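Local coordinates for nitrite transporter NirC (Salmonella enterica subsp. enterica serovar Typhimurium, PDB 4FC4), which carries nitrite across the cytoplasmic membrane in both directions, as a pentameric channel of the formate/nitrite transporter family, at residues I42-I45 and F46-N50; F65-A68 and L69-I73; T147-A150 and T151-F154; G237-F240 and M241-Y245. All blocks are in the same frame, centred on the assembly; numbering follows the deposited sequence.

Contact 1 of 4, residues I42-I45 and F46-N50; sequences IILI and FTLGN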
ATOM      1  N   ILE B  42       9.510 -12.634 -14.301  1.00 38.08           N
ATOM      2  CA  ILE B  42      10.949 -12.669 -14.369  1.00 36.80           C
ATOM      3  C   ILE B  42      11.461 -11.563 -15.326  1.00 37.99           C
ATOM      4  O   ILE B  42      12.484 -10.925 -15.067  1.00 40.26           O
ATOM      5  CB  ILE B  42      11.470 -14.017 -14.934  1.00 37.53           C
ATOM      6  CG1 ILE B  42      11.488 -15.104 -13.859  1.00 38.30           C
ATOM      7  CG2 ILE B  42      12.896 -13.786 -15.477  1.00 37.40           C
ATOM      8  CD1 ILE B  42      12.546 -14.929 -12.741  1.00 37.10           C
ATOM      9  N   ILE B  43      10.774 -11.349 -16.449  1.00 37.93           N
ATOM     10  CA  ILE B  43      11.203 -10.323 -17.378  1.00 37.39           C
ATOM     11  C   ILE B  43      11.146  -8.989 -16.623  1.00 39.15           C
ATOM     12  O   ILE B  43      12.106  -8.201 -16.700  1.00 38.23           O
ATOM     13  CB  ILE B  43      10.357 -10.282 -18.675  1.00 38.86           C
ATOM     14  CG1 ILE B  43      10.526 -11.603 -19.465  1.00 37.06           C
ATOM     15  CG2 ILE B  43      10.803  -9.076 -19.514  1.00 38.00           C
ATOM     16  CD1 ILE B  43       9.509 -11.867 -20.551  1.00 36.52           C
ATOM     17  N   LEU B  44      10.080  -8.780 -15.830  1.00 36.65           N
ATOM     18  CA  LEU B  44       9.887  -7.496 -15.145  1.00 37.08           C
ATOM     19  C   LEU B  44      11.089  -7.229 -14.235  1.00 38.19           C
ATOM     20  O   LEU B  44      11.724  -6.169 -14.284  1.00 38.81           O
ATOM     21  CB  LEU B  44       8.584  -7.465 -14.335  1.00 32.24           C
ATOM     22  CG  LEU B  44       8.471  -6.290 -13.327  1.00 35.04           C
ATOM     23  CD1 LEU B  44       8.726  -4.926 -13.994  1.00 30.70           C
ATOM     24  CD2 LEU B  44       7.071  -6.298 -12.705  1.00 35.16           C
ATOM     25  N   ILE B  45      11.445  -8.214 -13.426  1.00 40.27           N
ATOM     26  CA  ILE B  45      12.386  -7.894 -12.341  1.00 38.98           C
ATOM     27  C   ILE B  45      13.810  -7.889 -12.876  1.00 40.28           C
ATOM     28  O   ILE B  45      14.624  -7.150 -12.406  1.00 41.45           O
ATOM     29  CB  ILE B  45      12.248  -8.838 -11.134  1.00 37.40           C
ATOM     30  CG1 ILE B  45      12.595 -10.285 -11.552  1.00 35.33           C
ATOM     31  CG2 ILE B  45      10.852  -8.733 -10.513  1.00 34.68           C
ATOM     32  CD1 ILE B  45      12.904 -11.182 -10.357  1.00 35.02           C
ATOM     33  N   PHE B  46      14.101  -8.684 -13.894  1.00 43.26           N
ATOM     34  CA  PHE B  46      15.404  -8.544 -14.561  1.00 42.50           C
ATOM     35  C   PHE B  46      15.567  -7.250 -15.359  1.00 41.81           C
ATOM     36  O   PHE B  46      16.639  -6.709 -15.392  1.00 41.85           O
ATOM     37  CB  PHE B  46      15.737  -9.790 -15.350  1.00 38.77           C
ATOM     38  CG  PHE B  46      16.240 -10.864 -14.478  1.00 40.76           C
ATOM     39  CD1 PHE B  46      15.338 -11.583 -13.656  1.00 41.07           C
ATOM     40  CD2 PHE B  46      17.632 -11.107 -14.361  1.00 42.32           C
ATOM     41  CE1 PHE B  46      15.797 -12.564 -12.771  1.00 39.75           C
ATOM     42  CE2 PHE B  46      18.092 -12.097 -13.502  1.00 44.08           C
ATOM     43  CZ  PHE B  46      17.167 -12.833 -12.717  1.00 44.94           C
ATOM     44  N   THR B  47      14.502  -6.733 -15.962  1.00 37.96           N
ATOM     45  CA  THR B  47      14.559  -5.430 -16.578  1.00 37.68           C
ATOM     46  C   THR B  47      14.895  -4.385 -15.529  1.00 40.92           C
ATOM     47  O   THR B  47      15.724  -3.506 -15.756  1.00 45.78           O
ATOM     48  CB  THR B  47      13.202  -5.129 -17.261  1.00 38.96           C
ATOM     49  OG1 THR B  47      12.934  -6.248 -18.148  1.00 45.56           O
ATOM     50  CG2 THR B  47      13.235  -3.824 -18.094  1.00 33.23           C
ATOM     51  N   LEU B  48      14.268  -4.467 -14.368  1.00 38.74           N
ATOM     52  CA  LEU B  48      14.484  -3.449 -13.393  1.00 39.84           C
ATOM     53  C   LEU B  48      15.886  -3.569 -12.792  1.00 44.06           C
ATOM     54  O   LEU B  48      16.599  -2.561 -12.653  1.00 46.31           O
ATOM     55  CB  LEU B  48      13.385  -3.493 -12.320  1.00 40.17           C
ATOM     56  CG  LEU B  48      11.947  -3.201 -12.833  1.00 38.79           C
ATOM     57  CD1 LEU B  48      10.943  -3.413 -11.686  1.00 39.21           C
ATOM     58  CD2 LEU B  48      11.831  -1.787 -13.380  1.00 35.24           C
ATOM     59  N   GLY B  49      16.263  -4.795 -12.433  1.00 43.32           N
ATOM     60  CA  GLY B  49      17.527  -5.064 -11.760  1.00 43.51           C
ATOM     61  C   GLY B  49      18.660  -4.706 -12.662  1.00 45.63           C
ATOM     62  O   GLY B  49      19.676  -4.204 -12.192  1.00 53.08           O
ATOM     63  N   ASN B  50      18.468  -4.920 -13.965  1.00 44.75           N
ATOM     64  CA  ASN B  50      19.506  -4.667 -14.980  1.00 46.40           C
ATOM     65  C   ASN B  50      19.969  -3.227 -15.007  1.00 48.25           C
ATOM     66  O   ASN B  50      21.077  -2.983 -15.393  1.00 51.06           O
ATOM     67  CB  ASN B  50      19.146  -5.154 -16.409  1.00 41.59           C
ATOM     68  CG  ASN B  50      20.403  -5.326 -17.301  1.00 46.40           C
ATOM     69  OD1 ASN B  50      21.365  -6.012 -16.930  1.00 50.87           O
ATOM     70  ND2 ASN B  50      20.388  -4.738 -18.474  1.00 43.14           N
TER
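Ile42 and Phe46 lie side by side on one turn of the transmembrane alpha-helix 24-51, pointing the same way, in an i to i+4 pairing that repeats through 42-50. The methyl CG2 of Ile42 reaches CD1 of the Phe46 ring at 3.8 Å, and CD1 of Ile42 lies 4.0 Å from CE1 of the same ring; at the ring's edge, near its plane, is Ile42 O. Ile45 comes to the ring obliquely: its CG1, placed between backbone N and carbonyl carbon (chi1 63°), swings toward Phe46 and lies 3.7 Å from CD1. Two beta-branched neighbours thus probably restrict the aromatic ring; branching at CB puts bulk close to the backbone. Leu44 and Leu48 cross at a slant on another side, their CD1 atoms 3.5 Å apart.

These apolar side chains suit a helix surrounded by protein. Phe46 is enclosed further by Met61, Leu204 and helix 137-147, whereas Leu44, Thr47 and Leu48 pack on Ala192 of a second subunit.

Backbone bonds from Phe46, Leu48 and Gly49 to the carbonyls four residues earlier keep the turns regular. Threonine adds a polar group without carrying it far from the backbone: its hydroxyl, anti to its own carbonyl carbon (chi1 -54°), folds back to the preceding turn, where it donates a bond and is satisfied despite burial. Ile43 O therefore accepts two bonds from Thr47, a nearly axial one from N at 2.9 Å and a second from OG1 at 2.6 Å that arrives from above the carbonyl plane, 40° out of it.

Contact 2 of 4, residues F65-A68 and L69-I73; sequences FGIA and LTLVI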
ATOM      1  N   PHE B  65       8.543  -8.745  -7.804  1.00 34.18           N
ATOM      2  CA  PHE B  65       8.314 -10.069  -8.369  1.00 34.47           C
ATOM      3  C   PHE B  65       6.914 -10.592  -8.054  1.00 36.08           C
ATOM      4  O   PHE B  65       6.436 -11.540  -8.702  1.00 33.31           O
ATOM      5  CB  PHE B  65       9.374 -11.047  -7.906  1.00 32.26           C
ATOM      6  CG  PHE B  65       9.320 -12.379  -8.632  1.00 33.15           C
ATOM      7  CD1 PHE B  65       9.442 -12.436 -10.013  1.00 32.37           C
ATOM      8  CD2 PHE B  65       9.127 -13.608  -7.911  1.00 32.60           C
ATOM      9  CE1 PHE B  65       9.413 -13.682 -10.690  1.00 33.02           C
ATOM     10  CE2 PHE B  65       9.088 -14.828  -8.580  1.00 33.51           C
ATOM     11  CZ  PHE B  65       9.245 -14.869  -9.978  1.00 32.24           C
ATOM     12  N   GLY B  66       6.227  -9.937  -7.090  1.00 40.46           N
ATOM     13  CA  GLY B  66       4.855 -10.334  -6.684  1.00 39.24           C
ATOM     14  C   GLY B  66       3.850 -10.700  -7.802  1.00 43.47           C
ATOM     15  O   GLY B  66       3.006 -11.589  -7.643  1.00 45.10           O
ATOM     16  N   ILE B  67       3.900  -9.976  -8.915  1.00 45.41           N
ATOM     17  CA  ILE B  67       2.987 -10.225 -10.023  1.00 42.97           C
ATOM     18  C   ILE B  67       3.019 -11.707 -10.429  1.00 40.00           C
ATOM     19  O   ILE B  67       1.986 -12.274 -10.813  1.00 41.42           O
ATOM     20  CB  ILE B  67       3.276  -9.263 -11.205  1.00 40.42           C
ATOM     21  CG1 ILE B  67       2.386  -9.597 -12.411  1.00 40.02           C
ATOM     22  CG2 ILE B  67       4.749  -9.326 -11.542  1.00 41.62           C
ATOM     23  CD1 ILE B  67       2.261  -8.501 -13.418  1.00 37.35           C
ATOM     24  N   ALA B  68       4.176 -12.351 -10.297  1.00 37.52           N
ATOM     25  CA  ALA B  68       4.342 -13.711 -10.860  1.00 36.20           C
ATOM     26  C   ALA B  68       3.317 -14.679 -10.266  1.00 36.54           C
ATOM     27  O   ALA B  68       2.586 -15.328 -10.987  1.00 40.20           O
ATOM     28  CB  ALA B  68       5.781 -14.268 -10.646  1.00 37.61           C
ATOM     29  N   LEU B  69       3.261 -14.766  -8.939  1.00 37.89           N
ATOM     30  CA  LEU B  69       2.337 -15.700  -8.301  1.00 36.61           C
ATOM     31  C   LEU B  69       0.940 -15.133  -8.216  1.00 35.15           C
ATOM     32  O   LEU B  69      -0.035 -15.908  -8.179  1.00 37.57           O
ATOM     33  CB  LEU B  69       2.850 -16.137  -6.954  1.00 38.19           C
ATOM     34  CG  LEU B  69       2.136 -17.345  -6.368  1.00 45.55           C
ATOM     35  CD1 LEU B  69       2.350 -18.651  -7.163  1.00 37.36           C
ATOM     36  CD2 LEU B  69       2.633 -17.445  -4.921  1.00 44.24           C
ATOM     37  N   THR B  70       0.839 -13.805  -8.211  1.00 30.39           N
ATOM     38  CA  THR B  70      -0.457 -13.159  -8.307  1.00 32.93           C
ATOM     39  C   THR B  70      -1.214 -13.577  -9.569  1.00 37.99           C
ATOM     40  O   THR B  70      -2.382 -13.960  -9.463  1.00 45.58           O
ATOM     41  CB  THR B  70      -0.342 -11.643  -8.278  1.00 29.63           C
ATOM     42  OG1 THR B  70       0.360 -11.240  -7.083  1.00 28.49           O
ATOM     43  CG2 THR B  70      -1.713 -11.029  -8.359  1.00 32.15           C
ATOM     44  N   LEU B  71      -0.551 -13.531 -10.731  1.00 39.47           N
ATOM     45  CA  LEU B  71      -1.095 -14.068 -11.981  1.00 37.58           C
ATOM     46  C   LEU B  71      -1.475 -15.519 -11.826  1.00 38.40           C
ATOM     47  O   LEU B  71      -2.584 -15.887 -12.087  1.00 38.69           O
ATOM     48  CB  LEU B  71      -0.106 -13.890 -13.167  1.00 36.38           C
ATOM     49  CG  LEU B  71       0.221 -12.438 -13.615  1.00 37.13           C
ATOM     50  CD1 LEU B  71       1.229 -12.413 -14.759  1.00 30.59           C
ATOM     51  CD2 LEU B  71      -1.039 -11.624 -13.952  1.00 30.30           C
ATOM     52  N   VAL B  72      -0.521 -16.358 -11.460  1.00 41.26           N
ATOM     53  CA  VAL B  72      -0.770 -17.788 -11.310  1.00 38.57           C
ATOM     54  C   VAL B  72      -2.035 -18.061 -10.470  1.00 40.46           C
ATOM     55  O   VAL B  72      -2.879 -18.857 -10.877  1.00 38.74           O
ATOM     56  CB  VAL B  72       0.490 -18.512 -10.707  1.00 38.68           C
ATOM     57  CG1 VAL B  72       0.174 -19.965 -10.323  1.00 40.05           C
ATOM     58  CG2 VAL B  72       1.644 -18.504 -11.717  1.00 33.03           C
ATOM     59  N   ILE B  73      -2.238 -17.322  -9.360  1.00 39.72           N
ATOM     60  CA  ILE B  73      -3.297 -17.725  -8.417  1.00 39.26           C
ATOM     61  C   ILE B  73      -4.645 -17.086  -8.753  1.00 37.54           C
ATOM     62  O   ILE B  73      -5.695 -17.723  -8.700  1.00 38.95           O
ATOM     63  CB  ILE B  73      -2.914 -17.411  -6.954  1.00 37.95           C
ATOM     64  CG1 ILE B  73      -1.692 -18.248  -6.490  1.00 40.29           C
ATOM     65  CG2 ILE B  73      -4.100 -17.606  -6.029  1.00 32.69           C
ATOM     66  CD1 ILE B  73      -1.203 -17.841  -5.106  1.00 35.35           C
TER
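Thr70 grips the carbonyl of Gly66 twice near the beginning of the short helix 67-75. Its backbone N donates to Gly66 O at 3.2 Å, and its hydroxyl OG1 donates to the same oxygen at 2.7 Å, 52° out of the carbonyl plane. The hydroxyl gets there because it sits anti to its own carbonyl carbon (chi1 -56°), leaning back along the helix. Threonine suits a buried position of this kind, since its polar atom is satisfied locally, which lets it sit in an apolar setting; Gly66 contributes its carbonyl.

The other backbone bonds continue the spiral. Leu71 N meets Ile67 O at 2.8 Å in an almost straight bond (177°), while Val72 N to Ala68 O, at 3.3 Å, is weak. A wider pi-type turn then begins at Leu71.

Apolar contact is modest. Ile67 and Leu71 lie side by side and point the same way, CG1 of Ile67 touching both CG and CD1 of Leu71 at 3.8 Å. The small CB of Ala68 settles on one face of the Phe65 ring, 3.5 Å above its plane and offset toward the rim.

The predicted membrane span here is broken between helices 57-63 and 67-75, and the second piece is closely packed: Leu69 faces helices 150-172 and 177-192, Leu71 and Val72 meet Tyr37 and Val38 of helix 24-51, and Trp185 of a second subunit lies against Ile67 and Thr70.

Contact 3 of 4, residues T147-A150 and T151-F154; sequences TAPA and TVLF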
ATOM      1  N   THR B 147      26.274 -23.158 -12.610  1.00 58.91           N
ATOM      2  CA  THR B 147      27.541 -23.769 -12.134  1.00 58.43           C
ATOM      3  C   THR B 147      27.571 -23.966 -10.608  1.00 55.46           C
ATOM      4  O   THR B 147      28.530 -24.514 -10.112  1.00 58.86           O
ATOM      5  CB  THR B 147      28.782 -22.940 -12.518  1.00 57.97           C
ATOM      6  OG1 THR B 147      28.690 -21.677 -11.857  1.00 63.01           O
ATOM      7  CG2 THR B 147      28.841 -22.711 -14.028  1.00 58.75           C
ATOM      8  N   ALA B 148      26.546 -23.484  -9.897  1.00 51.56           N
ATOM      9  CA  ALA B 148      26.377 -23.660  -8.449  1.00 51.20           C
ATOM     10  C   ALA B 148      26.345 -25.157  -7.983  1.00 51.35           C
ATOM     11  O   ALA B 148      25.823 -26.010  -8.684  1.00 54.20           O
ATOM     12  CB  ALA B 148      25.121 -22.879  -7.982  1.00 44.23           C
ATOM     13  N   PRO B 149      26.878 -25.490  -6.786  1.00 52.17           N
ATOM     14  CA  PRO B 149      26.800 -26.929  -6.341  1.00 53.73           C
ATOM     15  C   PRO B 149      25.377 -27.518  -6.139  1.00 52.44           C
ATOM     16  O   PRO B 149      24.444 -26.808  -5.721  1.00 53.23           O
ATOM     17  CB  PRO B 149      27.547 -26.909  -4.979  1.00 53.62           C
ATOM     18  CG  PRO B 149      28.413 -25.688  -5.028  1.00 52.27           C
ATOM     19  CD  PRO B 149      27.552 -24.662  -5.758  1.00 51.69           C
ATOM     20  N   ALA B 150      25.209 -28.799  -6.430  1.00 54.42           N
ATOM     21  CA  ALA B 150      23.938 -29.506  -6.200  1.00 53.34           C
ATOM     22  C   ALA B 150      23.305 -29.181  -4.819  1.00 53.71           C
ATOM     23  O   ALA B 150      22.099 -29.012  -4.693  1.00 55.47           O
ATOM     24  CB  ALA B 150      24.158 -30.986  -6.315  1.00 52.14           C
ATOM     25  N   THR B 151      24.153 -29.098  -3.804  1.00 54.01           N
ATOM     26  CA  THR B 151      23.740 -29.083  -2.429  1.00 53.47           C
ATOM     27  C   THR B 151      23.118 -27.741  -2.170  1.00 54.43           C
ATOM     28  O   THR B 151      21.973 -27.648  -1.671  1.00 52.69           O
ATOM     29  CB  THR B 151      24.960 -29.265  -1.537  1.00 54.73           C
ATOM     30  OG1 THR B 151      25.203 -30.655  -1.413  1.00 54.38           O
ATOM     31  CG2 THR B 151      24.732 -28.660  -0.156  1.00 56.06           C
ATOM     32  N   VAL B 152      23.869 -26.729  -2.598  1.00 51.56           N
ATOM     33  CA  VAL B 152      23.483 -25.351  -2.493  1.00 52.50           C
ATOM     34  C   VAL B 152      22.163 -25.203  -3.230  1.00 53.62           C
ATOM     35  O   VAL B 152      21.195 -24.634  -2.675  1.00 52.47           O
ATOM     36  CB  VAL B 152      24.629 -24.380  -2.970  1.00 53.82           C
ATOM     37  CG1 VAL B 152      24.109 -22.976  -3.343  1.00 48.44           C
ATOM     38  CG2 VAL B 152      25.776 -24.317  -1.911  1.00 49.16           C
ATOM     39  N   LEU B 153      22.090 -25.778  -4.431  1.00 54.22           N
ATOM     40  CA  LEU B 153      20.888 -25.575  -5.264  1.00 52.70           C
ATOM     41  C   LEU B 153      19.662 -26.249  -4.663  1.00 50.86           C
ATOM     42  O   LEU B 153      18.559 -25.683  -4.650  1.00 48.95           O
ATOM     43  CB  LEU B 153      21.121 -26.000  -6.719  1.00 51.70           C
ATOM     44  CG  LEU B 153      22.013 -25.047  -7.525  1.00 51.12           C
ATOM     45  CD1 LEU B 153      22.074 -25.471  -8.972  1.00 55.01           C
ATOM     46  CD2 LEU B 153      21.526 -23.611  -7.462  1.00 49.35           C
ATOM     47  N   PHE B 154      19.864 -27.446  -4.132  1.00 49.52           N
ATOM     48  CA  PHE B 154      18.773 -28.178  -3.491  1.00 48.86           C
ATOM     49  C   PHE B 154      18.142 -27.382  -2.333  1.00 48.25           C
ATOM     50  O   PHE B 154      16.938 -27.144  -2.292  1.00 44.75           O
ATOM     51  CB  PHE B 154      19.318 -29.485  -2.976  1.00 52.43           C
ATOM     52  CG  PHE B 154      18.306 -30.350  -2.318  1.00 53.99           C
ATOM     53  CD1 PHE B 154      17.559 -31.267  -3.084  1.00 52.50           C
ATOM     54  CD2 PHE B 154      18.141 -30.301  -0.924  1.00 52.13           C
ATOM     55  CE1 PHE B 154      16.608 -32.079  -2.484  1.00 53.94           C
ATOM     56  CE2 PHE B 154      17.206 -31.125  -0.316  1.00 55.55           C
ATOM     57  CZ  PHE B 154      16.437 -32.021  -1.095  1.00 55.83           C
TER
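Leu153 folds back over Ala148 and Pro149 at the start of helix 150-172, forming a hydrophobic staple across the N-cap. Starting at the backbone, its CB lies 3.6 Å from Pro149 O. With CG anti to the carbonyl carbon (chi1 -73°), the branch leans back over the first turn; CG passes that same oxygen at 3.5 Å and approaches CB of Ala148. At the fork the two methyls part: CD1 reaches Ala148 O at 3.8 Å, and CD2 ends on Ala148 CB at 3.7 Å. The pair consists of the residue just before the N-cap and the one four places after it, the defining spacing of the staple. Leucine is long enough to span the turn to the alanine methyl.

Pro149 occupies the N-cap itself. Its extended backbone suits proline's fixed phi and directs its carbonyl into the first turn, where Leu153 N donates to Pro149 O at 2.9 Å. One residue on, Phe154 N bonds to Ala150 O at 2.8 Å. The proline ring also lies beside Val152, with CD of Pro149 4.0 Å from CB of Val152, a lighter touch near the surface.

Ala148 O, which borders the Leu153 methyl, is hydrogen-bonded to His224. Helix 219-248 backs the turn on this side, with Asn225 and Trp228 against Leu153, Trp228 against Ala150 and Leu235 against Phe154, while Thr151 and Val152 meet Trp125 and Gly126 of a third subunit, so the first turn of helix 150-172 lies at a subunit boundary.

Contact 4 of 4, residues G237-F240 and M241-Y245; sequences GVVF and MGLGY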
ATOM      1  N   GLY B 237       7.572 -28.514  -0.535  1.00 46.78           N
ATOM      2  CA  GLY B 237       6.164 -28.586  -0.873  1.00 44.37           C
ATOM      3  C   GLY B 237       5.534 -29.812  -0.261  1.00 46.71           C
ATOM      4  O   GLY B 237       4.526 -29.711   0.423  1.00 47.85           O
ATOM      5  N   VAL B 238       6.146 -30.973  -0.495  1.00 48.16           N
ATOM      6  CA  VAL B 238       5.648 -32.268  -0.023  1.00 48.76           C
ATOM      7  C   VAL B 238       5.744 -32.380   1.509  1.00 50.45           C
ATOM      8  O   VAL B 238       4.770 -32.750   2.162  1.00 51.00           O
ATOM      9  CB  VAL B 238       6.400 -33.446  -0.724  1.00 51.11           C
ATOM     10  CG1 VAL B 238       6.025 -34.819  -0.149  1.00 51.79           C
ATOM     11  CG2 VAL B 238       6.148 -33.396  -2.229  1.00 50.35           C
ATOM     12  N   VAL B 239       6.905 -32.029   2.075  1.00 50.34           N
ATOM     13  CA  VAL B 239       7.219 -32.376   3.475  1.00 52.26           C
ATOM     14  C   VAL B 239       6.965 -31.217   4.430  1.00 50.94           C
ATOM     15  O   VAL B 239       6.167 -31.348   5.368  1.00 51.34           O
ATOM     16  CB  VAL B 239       8.653 -32.938   3.664  1.00 52.37           C
ATOM     17  CG1 VAL B 239       8.931 -33.204   5.136  1.00 55.20           C
ATOM     18  CG2 VAL B 239       8.867 -34.229   2.887  1.00 52.48           C
ATOM     19  N   PHE B 240       7.628 -30.082   4.200  1.00 50.36           N
ATOM     20  CA  PHE B 240       7.502 -28.968   5.153  1.00 49.30           C
ATOM     21  C   PHE B 240       6.089 -28.433   5.148  1.00 49.04           C
ATOM     22  O   PHE B 240       5.611 -28.022   6.197  1.00 55.19           O
ATOM     23  CB  PHE B 240       8.449 -27.791   4.896  1.00 45.87           C
ATOM     24  CG  PHE B 240       9.887 -28.152   4.776  1.00 46.08           C
ATOM     25  CD1 PHE B 240      10.395 -29.377   5.245  1.00 48.55           C
ATOM     26  CD2 PHE B 240      10.779 -27.223   4.215  1.00 45.31           C
ATOM     27  CE1 PHE B 240      11.754 -29.680   5.122  1.00 48.43           C
ATOM     28  CE2 PHE B 240      12.134 -27.524   4.097  1.00 45.30           C
ATOM     29  CZ  PHE B 240      12.632 -28.743   4.548  1.00 46.21           C
ATOM     30  N   MET B 241       5.432 -28.412   3.987  1.00 44.81           N
ATOM     31  CA  MET B 241       4.092 -27.855   3.924  1.00 44.93           C
ATOM     32  C   MET B 241       3.040 -28.949   3.943  1.00 47.64           C
ATOM     33  O   MET B 241       2.237 -29.013   4.878  1.00 52.81           O
ATOM     34  CB  MET B 241       3.905 -26.847   2.768  1.00 43.69           C
ATOM     35  CG  MET B 241       4.680 -25.543   2.946  1.00 40.00           C
ATOM     36  SD  MET B 241       4.061 -24.484   4.255  1.00 46.30           S
ATOM     37  CE  MET B 241       2.481 -23.991   3.538  1.00 38.79           C
ATOM     38  N   GLY B 242       3.058 -29.832   2.959  1.00 49.22           N
ATOM     39  CA  GLY B 242       2.075 -30.922   2.911  1.00 50.22           C
ATOM     40  C   GLY B 242       2.068 -31.753   4.177  1.00 53.24           C
ATOM     41  O   GLY B 242       1.046 -31.845   4.914  1.00 56.45           O
ATOM     42  N   LEU B 243       3.207 -32.368   4.455  1.00 52.30           N
ATOM     43  CA  LEU B 243       3.263 -33.278   5.575  1.00 52.34           C
ATOM     44  C   LEU B 243       3.310 -32.488   6.867  1.00 51.32           C
ATOM     45  O   LEU B 243       2.692 -32.879   7.834  1.00 52.61           O
ATOM     46  CB  LEU B 243       4.445 -34.222   5.436  1.00 53.59           C
ATOM     47  CG  LEU B 243       4.156 -35.670   5.088  1.00 57.44           C
ATOM     48  CD1 LEU B 243       3.103 -35.800   4.004  1.00 56.84           C
ATOM     49  CD2 LEU B 243       5.447 -36.411   4.728  1.00 54.99           C
ATOM     50  N   GLY B 244       4.010 -31.351   6.862  1.00 51.69           N
ATOM     51  CA  GLY B 244       3.990 -30.423   8.013  1.00 51.58           C
ATOM     52  C   GLY B 244       2.595 -30.116   8.538  1.00 50.22           C
ATOM     53  O   GLY B 244       2.278 -30.375   9.701  1.00 52.76           O
ATOM     54  N   TYR B 245       1.742 -29.596   7.668  1.00 47.60           N
ATOM     55  CA  TYR B 245       0.404 -29.191   8.120  1.00 49.01           C
ATOM     56  C   TYR B 245      -0.536 -30.359   8.393  1.00 51.10           C
ATOM     57  O   TYR B 245      -1.362 -30.305   9.317  1.00 52.36           O
ATOM     58  CB  TYR B 245      -0.209 -28.127   7.230  1.00 46.83           C
ATOM     59  CG  TYR B 245       0.285 -26.727   7.608  1.00 44.04           C
ATOM     60  CD1 TYR B 245      -0.160 -26.128   8.781  1.00 44.34           C
ATOM     61  CD2 TYR B 245       1.145 -25.999   6.776  1.00 43.04           C
ATOM     62  CE1 TYR B 245       0.236 -24.851   9.159  1.00 44.60           C
ATOM     63  CE2 TYR B 245       1.545 -24.682   7.137  1.00 43.59           C
ATOM     64  CZ  TYR B 245       1.095 -24.141   8.351  1.00 44.18           C
ATOM     65  OH  TYR B 245       1.450 -22.913   8.799  1.00 44.95           O
TER
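The Tyr245 ring receives the sulfur of Met241 at its edge, in plane, SD of Met241 lying 3.8 Å from CE2 of Tyr245. Methionine's flexible chain, bent at chi2 and chi3, permits this curl. Tyr245 also stacks on Trp169 and has Phe2 edge-to-face, and its OH bonds to Gly76 O and Tyr37 OH of a third subunit. The Phe240 ring, whose CB touches Met241 N, meets Trp162 with planes at about 50° and Phe118 of the third subunit edge-to-face.

The helix backbone widens into pi-type turns, with bonds spanning five residues: Gly242 N to Gly237 O (2.9 Å), Leu243 N to Val238 O, and Gly244 N to Val239 O. Glycines suit this wide spiral because the chain comes close to itself: Gly242 CA is 3.3 Å from Val238 O, and Gly244 CA gives a CH...O contact to Phe240 O. Leu243 CB lies 3.4 Å from Val239 O.

In this part of helix 219-248, Val238, Met241 and Leu243 touch helix 80-93, and Met241 also packs on helix 150-172 through Trp162, Cys165, Leu166 and Trp169.

Contacts 1 and 2 are buried, contact 4 is partly so and contact 3 lies at the surface. Contacts 1 and 2 touch through Ile42 and Ile45 against Phe65, and both face the second subunit; each has a threonine hydroxyl returned to a carbonyl one turn back, as suits polar atoms in a core. Contacts 3 and 4 face the third subunit; they do not touch, their nearest atoms about 7 Å apart, although the helices that carry them, 150-172 and 219-248, pack together. Chemistry follows place: regular alpha-helical turns in 42-50, a short helix of a broken span in 65-73, a helix start in 147-154, and a widened, glycine-rich helix with aromatic neighbours in 237-245.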